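Local coordinates for protein putative dimetal phosphatase (PDB 2NXF) that probably hydrolyses ADP-ribose and CDP-alcohols such as CDP-choline at a dinuclear metal centre of the calcineurin-like phosphoesterase type, at residues L224-L229 / C260-H265; G269-D274 / T282-I287. All coordinates share one frame; numbering follows the deposited sequence.

Contact 1 of 2, residues L224-L229 / C260-H265; sequences LIFSHL and CFIAGH. With ZN (zinc ion), chain C.
Ile225 and Phe261 pair across two parallel strands of a beta-alpha-beta unit, 222-227 and 258-263 joined through helix 245-253, in the calcineurin-like phosphoesterase fold. The local strand axes approach to 4.7 Å at 22°. Backbone bonds alternate: Ile225 N donates to Cys260 O, Ile262 N to Ile225 O (2.7 Å) and Ser227 N to Ile262 O. Past the strands, Gly264 N reaches His228 O from above the carbonyl plane.

Apolar contacts divide between the faces. On one, Phe226 and Ile262 lie side by side, CE1 against CD1 at 3.7 Å, and Leu224 CG rests on Cys260 SG. On the other, Phe261 CG stands anti to the backbone N (chi1 -173°), which brings the ring against Ile225 and Ser227; CE1 meets Ile225 CG2 at 3.7 Å, CZ meets Ser227 CB at 3.5 Å, and Leu229 O lies in plane at the ring edge. The ring also touches Val248 and Leu252 of the helix. An alanine here would remove the ring and is likely to open a gap beside Ile225, Ser227 and the helix.

In the loops past the strands, the side chains of His228 and His265 cross at about a right angle, ring planes at 67°. His228 ND1 hydrogen-bonds Leu58 O and His265 NE2 hydrogen-bonds Asn198 OD1. Asp60, Asn96 and a water also bind the zinc that His228 NE2 and His265 ND1 each hold at 2.2 Å.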
ATOM      1  N   LEU A 224      -2.060   7.219 -11.282  1.00 24.30           N
ATOM      2  CA  LEU A 224      -1.651   6.014 -10.598  1.00 23.90           C
ATOM      3  C   LEU A 224      -2.040   6.191  -9.138  1.00 24.56           C
ATOM      4  O   LEU A 224      -1.663   7.191  -8.508  1.00 24.92           O
ATOM      5  CB  LEU A 224      -0.132   5.827 -10.680  1.00 23.97           C
ATOM      6  CG  LEU A 224       0.463   5.599 -12.086  1.00 24.00           C
ATOM      7  CD1 LEU A 224       0.679   6.924 -12.866  1.00 23.48           C
ATOM      8  CD2 LEU A 224       1.796   4.899 -11.915  1.00 27.09           C
ATOM      9  N   ILE A 225      -2.720   5.186  -8.591  1.00 24.27           N
ATOM     10  CA  ILE A 225      -3.268   5.252  -7.237  1.00 24.54           C
ATOM     11  C   ILE A 225      -2.616   4.173  -6.403  1.00 25.02           C
ATOM     12  O   ILE A 225      -2.487   3.029  -6.868  1.00 25.76           O
ATOM     13  CB  ILE A 225      -4.792   5.065  -7.282  1.00 24.09           C
ATOM     14  CG1 ILE A 225      -5.414   6.159  -8.175  1.00 25.17           C
ATOM     15  CG2 ILE A 225      -5.419   5.133  -5.864  1.00 25.38           C
ATOM     16  CD1 ILE A 225      -6.856   5.877  -8.513  1.00 29.87           C
ATOM     17  N   PHE A 226      -2.201   4.538  -5.191  1.00 24.45           N
ATOM     18  CA  PHE A 226      -1.437   3.636  -4.329  1.00 25.14           C
ATOM     19  C   PHE A 226      -2.179   3.504  -3.012  1.00 25.35           C
ATOM     20  O   PHE A 226      -2.637   4.508  -2.453  1.00 26.26           O
ATOM     21  CB  PHE A 226      -0.045   4.209  -4.054  1.00 25.37           C
ATOM     22  CG  PHE A 226       0.785   4.404  -5.295  1.00 24.43           C
ATOM     23  CD1 PHE A 226       1.628   3.406  -5.752  1.00 25.98           C
ATOM     24  CD2 PHE A 226       0.699   5.604  -6.028  1.00 25.76           C
ATOM     25  CE1 PHE A 226       2.400   3.602  -6.909  1.00 25.30           C
ATOM     26  CE2 PHE A 226       1.467   5.786  -7.186  1.00 25.91           C
ATOM     27  CZ  PHE A 226       2.312   4.789  -7.620  1.00 27.05           C
ATOM     28  N   SER A 227      -2.306   2.276  -2.522  1.00 24.42           N
ATOM     29  CA  SER A 227      -3.051   2.015  -1.283  1.00 24.21           C
ATOM     30  C   SER A 227      -2.406   0.813  -0.601  1.00 24.68           C
ATOM     31  O   SER A 227      -1.948  -0.088  -1.293  1.00 24.51           O
ATOM     32  CB  SER A 227      -4.500   1.693  -1.658  1.00 24.91           C
ATOM     33  OG  SER A 227      -5.228   1.110  -0.575  1.00 25.85           O
ATOM     34  N   HIS A 228      -2.387   0.745   0.737  1.00 24.34           N
ATOM     35  CA  HIS A 228      -1.818  -0.488   1.296  1.00 24.46           C
ATOM     36  C   HIS A 228      -2.713  -1.663   0.879  1.00 24.01           C
ATOM     37  O   HIS A 228      -2.209  -2.748   0.540  1.00 24.67           O
ATOM     38  CB  HIS A 228      -1.730  -0.460   2.822  1.00 24.41           C
ATOM     39  CG  HIS A 228      -1.050  -1.660   3.377  1.00 23.86           C
ATOM     40  ND1 HIS A 228       0.256  -1.982   3.056  1.00 24.09           N
ATOM     41  CD2 HIS A 228      -1.497  -2.637   4.199  1.00 25.49           C
ATOM     42  CE1 HIS A 228       0.588  -3.102   3.683  1.00 27.11           C
ATOM     43  NE2 HIS A 228      -0.457  -3.520   4.379  1.00 25.77           N
ATOM     44  N   LEU A 229      -4.022  -1.438   0.905  1.00 24.08           N
ATOM     45  CA  LEU A 229      -4.993  -2.499   0.643  1.00 23.60           C
ATOM     46  C   LEU A 229      -5.488  -2.526  -0.794  1.00 23.85           C
ATOM     47  O   LEU A 229      -5.836  -1.477  -1.371  1.00 24.07           O
ATOM     48  CB  LEU A 229      -6.238  -2.333   1.546  1.00 23.81           C
ATOM     49  CG  LEU A 229      -5.993  -2.442   3.058  1.00 23.02           C
ATOM     50  CD1 LEU A 229      -7.324  -2.236   3.827  1.00 25.94           C
ATOM     51  CD2 LEU A 229      -5.351  -3.749   3.414  1.00 26.31           C
ATOM     52  N   CYS A 260      -3.752   2.814 -13.143  1.00 24.91           N
ATOM     53  CA  CYS A 260      -3.604   1.605 -12.339  1.00 24.63           C
ATOM     54  C   CYS A 260      -3.827   1.895 -10.869  1.00 24.64           C
ATOM     55  O   CYS A 260      -3.728   3.047 -10.416  1.00 25.79           O
ATOM     56  CB  CYS A 260      -2.229   0.990 -12.561  1.00 25.50           C
ATOM     57  SG  CYS A 260      -0.851   2.096 -12.170  1.00 28.51           S
ATOM     58  N   PHE A 261      -4.132   0.828 -10.138  1.00 23.81           N
ATOM     59  CA  PHE A 261      -4.323   0.873  -8.713  1.00 23.88           C
ATOM     60  C   PHE A 261      -3.337  -0.137  -8.148  1.00 24.46           C
ATOM     61  O   PHE A 261      -3.401  -1.320  -8.479  1.00 24.59           O
ATOM     62  CB  PHE A 261      -5.760   0.477  -8.388  1.00 24.09           C
ATOM     63  CG  PHE A 261      -6.112   0.651  -6.942  1.00 24.07           C
ATOM     64  CD1 PHE A 261      -6.771   1.803  -6.506  1.00 25.74           C
ATOM     65  CD2 PHE A 261      -5.747  -0.322  -6.011  1.00 24.53           C
ATOM     66  CE1 PHE A 261      -7.089   1.970  -5.135  1.00 25.43           C
ATOM     67  CE2 PHE A 261      -6.067  -0.174  -4.653  1.00 25.75           C
ATOM     68  CZ  PHE A 261      -6.728   0.980  -4.215  1.00 26.55           C
ATOM     69  N   ILE A 262      -2.395   0.348  -7.349  1.00 24.05           N
ATOM     70  CA  ILE A 262      -1.263  -0.488  -6.899  1.00 24.14           C
ATOM     71  C   ILE A 262      -1.335  -0.626  -5.392  1.00 24.76           C
ATOM     72  O   ILE A 262      -1.476   0.373  -4.669  1.00 24.73           O
ATOM     73  CB  ILE A 262       0.100   0.148  -7.335  1.00 24.27           C
ATOM     74  CG1 ILE A 262       0.195   0.184  -8.869  1.00 23.47           C
ATOM     75  CG2 ILE A 262       1.279  -0.644  -6.784  1.00 24.46           C
ATOM     76  CD1 ILE A 262       1.353   1.049  -9.411  1.00 25.85           C
ATOM     77  N   ALA A 263      -1.272  -1.869  -4.915  1.00 24.52           N
ATOM     78  CA  ALA A 263      -1.411  -2.124  -3.490  1.00 23.87           C
ATOM     79  C   ALA A 263      -0.397  -3.154  -3.012  1.00 24.90           C
ATOM     80  O   ALA A 263       0.255  -3.800  -3.827  1.00 25.01           O
ATOM     81  CB  ALA A 263      -2.836  -2.608  -3.182  1.00 25.15           C
ATOM     82  N   GLY A 264      -0.274  -3.293  -1.694  1.00 25.08           N
ATOM     83  CA  GLY A 264       0.549  -4.355  -1.093  1.00 25.18           C
ATOM     84  C   GLY A 264      -0.412  -5.229  -0.299  1.00 25.70           C
ATOM     85  O   GLY A 264      -1.502  -5.592  -0.789  1.00 26.12           O
ATOM     86  N   HIS A 265      -0.001  -5.572   0.925  1.00 25.47           N
ATOM     87  CA  HIS A 265      -0.834  -6.281   1.925  1.00 25.84           C
ATOM     88  C   HIS A 265      -0.989  -7.765   1.665  1.00 25.75           C
ATOM     89  O   HIS A 265      -0.724  -8.571   2.561  1.00 26.86           O
ATOM     90  CB  HIS A 265      -2.203  -5.595   2.137  1.00 25.63           C
ATOM     91  CG  HIS A 265      -2.955  -6.044   3.364  1.00 26.08           C
ATOM     92  ND1 HIS A 265      -2.471  -5.885   4.648  1.00 24.21           N
ATOM     93  CD2 HIS A 265      -4.204  -6.555   3.496  1.00 25.24           C
ATOM     94  CE1 HIS A 265      -3.380  -6.295   5.518  1.00 26.39           C
ATOM     95  NE2 HIS A 265      -4.443  -6.719   4.845  1.00 25.08           N
TER
HETATM   96 ZN    ZN C 402      -0.520  -5.349   5.617  0.80 14.81          ZN
HETATM   97  O   HOH W   1       0.229  -7.160   4.733  1.00 20.14           O

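Contact 2 of 2, residues G269-D274 / T282-I287; sequences GGRCTD and TLEGVI
Arg271 and Glu284 face each other across water rather than directly: Arg271 NH2 and Glu284 OE1 stand 4.5 Å apart, beyond a salt bridge. Two waters fill the interval. One lies in the guanidinium plane at its edge, accepts from Arg271 NH2 at 2.9 Å and donates to Glu284 OE1 at 2.7 Å, and also to Thr282 O. The second accepts from Arg271 NE and donates to Glu284 OE2, so each carboxylate oxygen has its own water link to the arginine. NH2 also hydrogen-bonds Glu315 O, and NH1 makes a weak bond to Asp316 O, which would help fix the rotation of the guanidinium.

Glu284 gets there by folding back: a bend at chi2 (78°) lays CG and the carboxylate alongside Gly269, with OE2 3.9 Å from Gly269 CA. A CB at Gly269 would probably clash with the Glu284 carboxyl carbon, and the positive phi of 74° also favours glycine. Thr282 meets the backbone of Gly270 through CB, 3.6 Å from Gly270 O, while its OG1 binds Ala235 O.

The main chains of Gly270 and Thr282 pair directly. Gly270 N donates to Thr282 O at 3.0 Å, and Thr282 N returns a bond to Gly270 O with an N-H...O angle of 163°. Reciprocal bonds between the same two residues define an antiparallel hydrogen-bonded pair, here at the base of the beta hairpin of strands 270-273 and 279-282, the former an edge strand of the mixed sheet and fastened by the Cys272-Cys234 disulfide.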
ATOM      1  N   GLY A 269       0.704 -11.511  -3.743  1.00 25.15           N
ATOM      2  CA  GLY A 269       0.536 -10.686  -4.949  1.00 24.99           C
ATOM      3  C   GLY A 269      -0.657 -11.104  -5.805  1.00 25.25           C
ATOM      4  O   GLY A 269      -1.295 -12.141  -5.572  1.00 25.55           O
ATOM      5  N   GLY A 270      -0.953 -10.292  -6.810  1.00 24.74           N
ATOM      6  CA  GLY A 270      -2.038 -10.587  -7.735  1.00 23.99           C
ATOM      7  C   GLY A 270      -2.091  -9.463  -8.746  1.00 24.23           C
ATOM      8  O   GLY A 270      -1.449  -8.424  -8.566  1.00 24.87           O
ATOM      9  N   ARG A 271      -2.854  -9.665  -9.808  1.00 23.96           N
ATOM     10  CA  ARG A 271      -3.015  -8.629 -10.833  1.00 24.39           C
ATOM     11  C   ARG A 271      -4.181  -8.977 -11.724  1.00 24.69           C
ATOM     12  O   ARG A 271      -4.454 -10.156 -11.975  1.00 24.01           O
ATOM     13  CB  ARG A 271      -1.747  -8.498 -11.683  1.00 24.10           C
ATOM     14  CG  ARG A 271      -1.287  -9.826 -12.325  1.00 26.00           C
ATOM     15  CD  ARG A 271       0.059  -9.665 -13.002  1.00 25.52           C
ATOM     16  NE  ARG A 271       1.111  -9.255 -12.060  1.00 28.13           N
ATOM     17  CZ  ARG A 271       2.355  -8.960 -12.431  1.00 25.80           C
ATOM     18  NH1 ARG A 271       2.676  -9.018 -13.727  1.00 25.95           N
ATOM     19  NH2 ARG A 271       3.254  -8.596 -11.513  1.00 24.88           N
ATOM     20  N   CYS A 272      -4.851  -7.948 -12.232  1.00 25.19           N
ATOM     21  CA  CYS A 272      -5.926  -8.147 -13.206  1.00 27.12           C
ATOM     22  C   CYS A 272      -6.290  -6.812 -13.822  1.00 27.00           C
ATOM     23  O   CYS A 272      -5.962  -5.767 -13.283  1.00 26.99           O
ATOM     24  CB  CYS A 272      -7.169  -8.739 -12.548  1.00 27.99           C
ATOM     25  SG  CYS A 272      -7.825  -7.675 -11.268  1.00 34.43           S
ATOM     26  N   THR A 273      -6.977  -6.873 -14.956  1.00 27.82           N
ATOM     27  CA  THR A 273      -7.514  -5.683 -15.596  1.00 29.20           C
ATOM     28  C   THR A 273      -9.013  -5.669 -15.316  1.00 29.47           C
ATOM     29  O   THR A 273      -9.701  -6.678 -15.553  1.00 29.12           O
ATOM     30  CB  THR A 273      -7.270  -5.739 -17.114  1.00 30.21           C
ATOM     31  OG1 THR A 273      -5.897  -6.079 -17.351  1.00 32.79           O
ATOM     32  CG2 THR A 273      -7.587  -4.400 -17.760  1.00 31.49           C
ATOM     33  N   ASP A 274      -9.521  -4.542 -14.814  1.00 30.09           N
ATOM     34  CA  ASP A 274     -10.960  -4.388 -14.618  1.00 31.54           C
ATOM     35  C   ASP A 274     -11.655  -4.280 -15.981  1.00 31.88           C
ATOM     36  O   ASP A 274     -11.008  -3.959 -16.975  1.00 31.13           O
ATOM     37  CB  ASP A 274     -11.282  -3.144 -13.782  1.00 32.28           C
ATOM     38  CG  ASP A 274     -12.755  -3.063 -13.436  1.00 36.01           C
ATOM     39  OD1 ASP A 274     -13.182  -3.823 -12.545  1.00 40.10           O
ATOM     40  OD2 ASP A 274     -13.501  -2.290 -14.089  1.00 38.32           O
ATOM     41  N   THR A 282      -1.244  -5.962  -7.298  1.00 23.19           N
ATOM     42  CA  THR A 282      -0.936  -6.188  -5.892  1.00 23.75           C
ATOM     43  C   THR A 282       0.470  -6.766  -5.827  1.00 24.58           C
ATOM     44  O   THR A 282       0.709  -7.862  -6.301  1.00 25.47           O
ATOM     45  CB  THR A 282      -1.956  -7.143  -5.230  1.00 24.48           C
ATOM     46  OG1 THR A 282      -3.278  -6.629  -5.434  1.00 24.73           O
ATOM     47  CG2 THR A 282      -1.684  -7.290  -3.695  1.00 25.19           C
ATOM     48  N   LEU A 283       1.396  -5.989  -5.276  1.00 24.83           N
ATOM     49  CA  LEU A 283       2.794  -6.383  -5.259  1.00 25.23           C
ATOM     50  C   LEU A 283       3.070  -7.489  -4.261  1.00 24.98           C
ATOM     51  O   LEU A 283       2.613  -7.433  -3.109  1.00 24.55           O
ATOM     52  CB  LEU A 283       3.670  -5.177  -4.908  1.00 26.00           C
ATOM     53  CG  LEU A 283       3.750  -4.074  -5.955  1.00 29.36           C
ATOM     54  CD1 LEU A 283       4.450  -2.868  -5.336  1.00 31.49           C
ATOM     55  CD2 LEU A 283       4.506  -4.580  -7.206  1.00 31.00           C
ATOM     56  N   GLU A 284       3.802  -8.504  -4.723  1.00 24.12           N
ATOM     57  CA  GLU A 284       4.316  -9.569  -3.854  1.00 24.62           C
ATOM     58  C   GLU A 284       5.123  -8.965  -2.714  1.00 25.26           C
ATOM     59  O   GLU A 284       5.833  -7.972  -2.919  1.00 25.91           O
ATOM     60  CB  GLU A 284       5.198 -10.519  -4.678  1.00 24.88           C
ATOM     61  CG  GLU A 284       4.404 -11.413  -5.666  1.00 24.25           C
ATOM     62  CD  GLU A 284       3.948 -10.727  -6.969  1.00 25.14           C
ATOM     63  OE1 GLU A 284       4.300  -9.567  -7.258  1.00 28.24           O
ATOM     64  OE2 GLU A 284       3.208 -11.376  -7.743  1.00 28.67           O
ATOM     65  N   GLY A 285       5.027  -9.567  -1.522  1.00 25.63           N
ATOM     66  CA  GLY A 285       5.613  -8.932  -0.333  1.00 25.99           C
ATOM     67  C   GLY A 285       7.029  -9.402  -0.064  1.00 25.74           C
ATOM     68  O   GLY A 285       7.334 -10.607  -0.114  1.00 25.63           O
ATOM     69  N   VAL A 286       7.891  -8.445   0.244  1.00 24.23           N
ATOM     70  CA  VAL A 286       9.289  -8.738   0.558  1.00 23.69           C
ATOM     71  C   VAL A 286       9.413  -9.673   1.755  1.00 23.78           C
ATOM     72  O   VAL A 286      10.255 -10.598   1.766  1.00 23.19           O
ATOM     73  CB  VAL A 286      10.055  -7.414   0.852  1.00 23.43           C
ATOM     74  CG1 VAL A 286      11.399  -7.685   1.542  1.00 23.58           C
ATOM     75  CG2 VAL A 286      10.259  -6.616  -0.444  1.00 24.51           C
ATOM     76  N   ILE A 287       8.567  -9.457   2.758  1.00 23.18           N
ATOM     77  CA  ILE A 287       8.684 -10.257   3.992  1.00 24.05           C
ATOM     78  C   ILE A 287       8.554 -11.764   3.773  1.00 24.38           C
ATOM     79  O   ILE A 287       9.178 -12.539   4.481  1.00 25.09           O
ATOM     80  CB  ILE A 287       7.723  -9.760   5.087  1.00 24.37           C
ATOM     81  CG1 ILE A 287       7.969 -10.468   6.431  1.00 23.38           C
ATOM     82  CG2 ILE A 287       6.253  -9.888   4.653  1.00 25.66           C
ATOM     83  CD1 ILE A 287       9.365 -10.214   7.021  1.00 25.35           C
TER
HETATM   84  O   HOH W   2       2.578  -8.214  -8.757  1.00 22.37           O
HETATM   85  O   HOH W   3       0.844 -10.579  -9.501  1.00 28.01           O

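Contacts 1 and 2 lie in one mixed sheet, their centres about 9 Å apart, and follow in series along the chain. Strand 279-282 sits between 258-263 and 270-273, so the parallel pairing of contact 1 gives way to the antiparallel pairing of contact 2. Their join is direct: Ala263 O and Leu283 N, 2.9 Å apart, probably form a hydrogen bond, and Thr282 CG2 packs 3.4 Å from Gly264 O. Contact 1 supplies two zinc ligands. Contact 2 supplies none; at the nearest atoms, the side chain of Thr282 is about 10 Å from a zinc ion and about 6 Å from that of His265. Between the contacts, the chain carries His267, a ligand of the other zinc of the pair.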